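Long-range contact in trans-2-enoyl-CoA reductase (Treponema denticola ATCC 35405, PDB 4GGO), which catalyses the NADH-dependent reduction of the carbon-carbon double bond of crotonyl-CoA to butyryl-CoA, working in fatty acid synthesis: residues 87-101 / 391-401. Residues are numbered along the deposited sequence; the frame is centred on the assembly and turned at random.
Sequences GSETKYGTPGWYNNL and YEAEVERFDRI
F398, near the C-terminus, pushes its side chain into the bend of the 87-93 loop and joins the chain end to the Rossmann-type domain. With CG beside the backbone N (chi1 -59°), its ring runs alongside that of Y92, pointing the same way; the planes are inclined at 60° and the closest carbons, Y92 CE1 and F398 CE1, are 3.5 Å apart. V395 CG1 lies over the rim of one face of the F398 ring, while E89 O lies at its edge and accepts a weak hydrogen bond from F398 N. Y98 crosses F398 obliquely from helix 95-110: Y98 OH donates to F398 O at 2.7 Å, 17° off the carbonyl plane, and accepts from G93 N at 3.2 Å. Beside it, W97 turns its ring edge to D399 O and lies close to E84, which plays an important part in discriminating NADH from NADPH. On the outer side, R397 holds D399 side-on, NE to OD1 at 2.7 Å and NH2 to OD2, and R400 NH1 also bridges to D399 OD2. E89 CG sits over a guanidinium face of R397. The chemistry thus implies a buried directional tie from Y98, beside a tight R397-D399-R400 cluster to which E89 OE1 adds a long, out-of-plane charge contact.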
# COMPACT_ATOMS: atom_id res chain seq x y z
N GLY A 87 -8.26 19.39 -4.66
CA GLY A 87 -7.31 20.23 -5.36
C GLY A 87 -7.49 21.72 -5.19
O GLY A 87 -6.61 22.38 -4.64
N SER A 88 -8.62 22.24 -5.67
CA SER A 88 -8.89 23.68 -5.79
C SER A 88 -8.14 24.32 -6.97
O SER A 88 -7.18 23.75 -7.49
CB SER A 88 -8.63 24.44 -4.48
OG SER A 88 -8.09 25.73 -4.74
N GLU A 89 -8.60 25.50 -7.37
CA GLU A 89 -8.11 26.15 -8.59
C GLU A 89 -6.63 26.54 -8.55
O GLU A 89 -5.93 26.44 -9.55
CB GLU A 89 -8.97 27.39 -8.90
CG GLU A 89 -8.51 28.19 -10.11
CD GLU A 89 -9.42 29.37 -10.40
OE1 GLU A 89 -10.65 29.22 -10.28
OE2 GLU A 89 -8.89 30.45 -10.75
N THR A 90 -6.16 26.97 -7.38
CA THR A 90 -4.81 27.51 -7.28
C THR A 90 -3.88 26.70 -6.37
O THR A 90 -2.66 26.80 -6.48
CB THR A 90 -4.83 28.97 -6.79
OG1 THR A 90 -5.37 29.03 -5.47
CG2 THR A 90 -5.68 29.83 -7.72
N LYS A 91 -4.45 25.91 -5.47
CA LYS A 91 -3.65 25.15 -4.52
C LYS A 91 -3.59 23.67 -4.88
O LYS A 91 -4.35 23.21 -5.73
CB LYS A 91 -4.18 25.34 -3.09
CG LYS A 91 -4.32 26.80 -2.68
CD LYS A 91 -3.06 27.58 -2.99
CE LYS A 91 -3.25 29.07 -2.74
NZ LYS A 91 -2.08 29.87 -3.19
N TYR A 92 -2.69 22.94 -4.25
CA TYR A 92 -2.50 21.52 -4.55
C TYR A 92 -3.47 20.64 -3.78
O TYR A 92 -3.82 20.92 -2.64
CB TYR A 92 -1.08 21.08 -4.20
CG TYR A 92 0.01 21.67 -5.05
CD1 TYR A 92 0.28 21.16 -6.32
CD2 TYR A 92 0.79 22.72 -4.59
CE1 TYR A 92 1.28 21.69 -7.10
CE2 TYR A 92 1.79 23.26 -5.37
CZ TYR A 92 2.04 22.74 -6.62
OH TYR A 92 3.04 23.27 -7.40
N GLY A 93 -3.89 19.55 -4.42
CA GLY A 93 -4.57 18.48 -3.73
C GLY A 93 -3.53 17.42 -3.40
O GLY A 93 -2.40 17.50 -3.87
N THR A 94 -3.91 16.44 -2.59
CA THR A 94 -3.02 15.31 -2.34
C THR A 94 -2.97 14.47 -3.61
O THR A 94 -3.92 14.46 -4.39
CB THR A 94 -3.51 14.47 -1.15
OG1 THR A 94 -4.87 14.06 -1.37
CG2 THR A 94 -3.43 15.27 0.14
N PRO A 95 -1.84 13.77 -3.84
CA PRO A 95 -1.73 12.92 -5.03
C PRO A 95 -2.86 11.90 -5.14
O PRO A 95 -3.28 11.58 -6.25
CB PRO A 95 -0.37 12.22 -4.84
CG PRO A 95 0.01 12.45 -3.41
CD PRO A 95 -0.61 13.76 -3.03
N GLY A 96 -3.35 11.42 -4.01
CA GLY A 96 -4.43 10.46 -3.99
C GLY A 96 -5.73 11.01 -4.56
O GLY A 96 -6.54 10.26 -5.10
N TRP A 97 -5.92 12.32 -4.43
CA TRP A 97 -7.10 12.97 -4.97
C TRP A 97 -7.11 12.88 -6.49
O TRP A 97 -8.10 12.48 -7.10
CB TRP A 97 -7.15 14.44 -4.53
CG TRP A 97 -8.45 15.14 -4.85
CD1 TRP A 97 -9.65 14.94 -4.25
CD2 TRP A 97 -8.65 16.15 -5.84
NE1 TRP A 97 -10.60 15.77 -4.80
CE2 TRP A 97 -10.01 16.52 -5.78
CE3 TRP A 97 -7.82 16.78 -6.77
CZ2 TRP A 97 -10.56 17.49 -6.62
CZ3 TRP A 97 -8.37 17.75 -7.61
CH2 TRP A 97 -9.73 18.09 -7.52
N TYR A 98 -5.98 13.23 -7.10
CA TYR A 98 -5.83 13.15 -8.55
C TYR A 98 -5.92 11.70 -9.03
O TYR A 98 -6.52 11.42 -10.07
CB TYR A 98 -4.51 13.79 -8.99
CG TYR A 98 -4.40 15.25 -8.61
CD1 TYR A 98 -5.10 16.23 -9.30
CD2 TYR A 98 -3.60 15.65 -7.55
CE1 TYR A 98 -5.00 17.56 -8.96
CE2 TYR A 98 -3.49 16.98 -7.19
CZ TYR A 98 -4.20 17.93 -7.90
OH TYR A 98 -4.10 19.26 -7.55
N ASN A 99 -5.32 10.79 -8.27
CA ASN A 99 -5.39 9.36 -8.58
C ASN A 99 -6.83 8.86 -8.63
O ASN A 99 -7.22 8.15 -9.55
CB ASN A 99 -4.59 8.54 -7.56
CG ASN A 99 -3.09 8.72 -7.72
OD1 ASN A 99 -2.62 9.21 -8.75
ND2 ASN A 99 -2.34 8.30 -6.71
N ASN A 100 -7.62 9.24 -7.62
CA ASN A 100 -9.03 8.87 -7.58
C ASN A 100 -9.83 9.43 -8.75
O ASN A 100 -10.71 8.77 -9.29
CB ASN A 100 -9.68 9.31 -6.26
CG ASN A 100 -9.22 8.48 -5.08
OD1 ASN A 100 -8.70 7.38 -5.24
ND2 ASN A 100 -9.42 9.01 -3.88
N LEU A 101 -9.51 10.67 -9.14
CA LEU A 101 -10.17 11.30 -10.28
C LEU A 101 -9.84 10.54 -11.56
O LEU A 101 -10.71 10.30 -12.39
CB LEU A 101 -9.73 12.76 -10.42
CG LEU A 101 -10.12 13.72 -9.29
CD1 LEU A 101 -9.69 15.13 -9.63
CD2 LEU A 101 -11.61 13.65 -9.00
N TYR A 391 6.34 18.12 -18.26
CA TYR A 391 6.87 18.77 -17.05
C TYR A 391 7.37 20.20 -17.26
O TYR A 391 7.29 21.03 -16.36
CB TYR A 391 7.92 17.90 -16.34
CG TYR A 391 7.35 16.65 -15.72
CD1 TYR A 391 6.41 16.72 -14.70
CD2 TYR A 391 7.74 15.39 -16.16
CE1 TYR A 391 5.88 15.59 -14.14
CE2 TYR A 391 7.22 14.25 -15.59
CZ TYR A 391 6.28 14.35 -14.59
OH TYR A 391 5.76 13.22 -14.02
N GLU A 392 7.89 20.48 -18.45
CA GLU A 392 8.28 21.85 -18.80
C GLU A 392 7.05 22.61 -19.27
O GLU A 392 7.08 23.83 -19.44
CB GLU A 392 9.37 21.86 -19.88
CG GLU A 392 10.66 21.17 -19.46
CD GLU A 392 11.39 21.90 -18.35
OE1 GLU A 392 11.07 23.08 -18.07
OE2 GLU A 392 12.30 21.29 -17.74
N ALA A 393 5.96 21.88 -19.50
CA ALA A 393 4.67 22.49 -19.77
C ALA A 393 4.02 22.84 -18.43
O ALA A 393 4.02 22.02 -17.51
CB ALA A 393 3.79 21.53 -20.56
N GLU A 394 3.46 24.04 -18.34
CA GLU A 394 2.88 24.50 -17.07
C GLU A 394 1.46 23.99 -16.85
O GLU A 394 0.70 23.79 -17.80
CB GLU A 394 2.94 26.02 -16.96
CG GLU A 394 1.81 26.76 -17.67
CD GLU A 394 1.94 28.27 -17.56
OE1 GLU A 394 1.61 28.97 -18.55
OE2 GLU A 394 2.37 28.76 -16.50
N VAL A 395 1.11 23.78 -15.59
CA VAL A 395 -0.22 23.32 -15.22
C VAL A 395 -1.17 24.50 -15.05
O VAL A 395 -0.91 25.42 -14.27
CB VAL A 395 -0.18 22.49 -13.92
CG1 VAL A 395 -1.58 22.02 -13.54
CG2 VAL A 395 0.76 21.31 -14.07
N GLU A 396 -2.27 24.48 -15.80
CA GLU A 396 -3.22 25.58 -15.82
C GLU A 396 -3.98 25.73 -14.51
O GLU A 396 -4.07 26.83 -13.96
CB GLU A 396 -4.19 25.42 -17.00
CG GLU A 396 -3.49 25.38 -18.35
CD GLU A 396 -4.34 24.78 -19.44
OE1 GLU A 396 -3.85 23.87 -20.15
OE2 GLU A 396 -5.50 25.21 -19.60
N ARG A 397 -4.51 24.62 -14.00
CA ARG A 397 -5.19 24.63 -12.71
C ARG A 397 -5.05 23.29 -11.99
O ARG A 397 -4.64 22.30 -12.58
CB ARG A 397 -6.66 25.02 -12.87
CG ARG A 397 -7.44 24.19 -13.87
CD ARG A 397 -8.78 24.84 -14.18
NE ARG A 397 -9.56 25.08 -12.97
CZ ARG A 397 -10.54 25.97 -12.87
NH1 ARG A 397 -10.86 26.72 -13.92
NH2 ARG A 397 -11.19 26.13 -11.73
N PHE A 398 -5.40 23.27 -10.70
CA PHE A 398 -5.12 22.11 -9.86
C PHE A 398 -6.36 21.42 -9.30
O PHE A 398 -6.26 20.63 -8.36
CB PHE A 398 -4.19 22.50 -8.72
CG PHE A 398 -2.87 23.06 -9.17
CD1 PHE A 398 -1.80 22.22 -9.40
CD2 PHE A 398 -2.71 24.42 -9.35
CE1 PHE A 398 -0.58 22.73 -9.82
CE2 PHE A 398 -1.49 24.94 -9.77
CZ PHE A 398 -0.43 24.09 -10.00
N ASP A 399 -7.52 21.72 -9.87
CA ASP A 399 -8.76 21.09 -9.42
C ASP A 399 -9.31 20.14 -10.48
O ASP A 399 -10.50 19.81 -10.46
CB ASP A 399 -9.80 22.16 -9.06
CG ASP A 399 -9.98 23.18 -10.16
OD1 ASP A 399 -9.06 23.34 -10.99
OD2 ASP A 399 -11.05 23.83 -10.20
N ARG A 400 -8.45 19.71 -11.39
CA ARG A 400 -8.86 18.86 -12.51
C ARG A 400 -7.75 17.95 -13.02
O ARG A 400 -6.57 18.18 -12.76
CB ARG A 400 -9.39 19.72 -13.66
CG ARG A 400 -10.88 20.00 -13.60
CD ARG A 400 -11.19 21.46 -13.89
NE ARG A 400 -12.61 21.74 -13.74
CZ ARG A 400 -13.21 21.99 -12.58
NH1 ARG A 400 -12.50 21.99 -11.45
NH2 ARG A 400 -14.51 22.24 -12.54
N ILE A 401 -8.15 16.91 -13.75
CA ILE A 401 -7.21 16.03 -14.45
C ILE A 401 -6.29 15.29 -13.48
O ILE A 401 -6.74 14.47 -12.69
CB ILE A 401 -6.41 16.80 -15.52
CG1 ILE A 401 -7.37 17.48 -16.50
CG2 ILE A 401 -5.47 15.87 -16.26
CD1 ILE A 401 -6.70 18.21 -17.66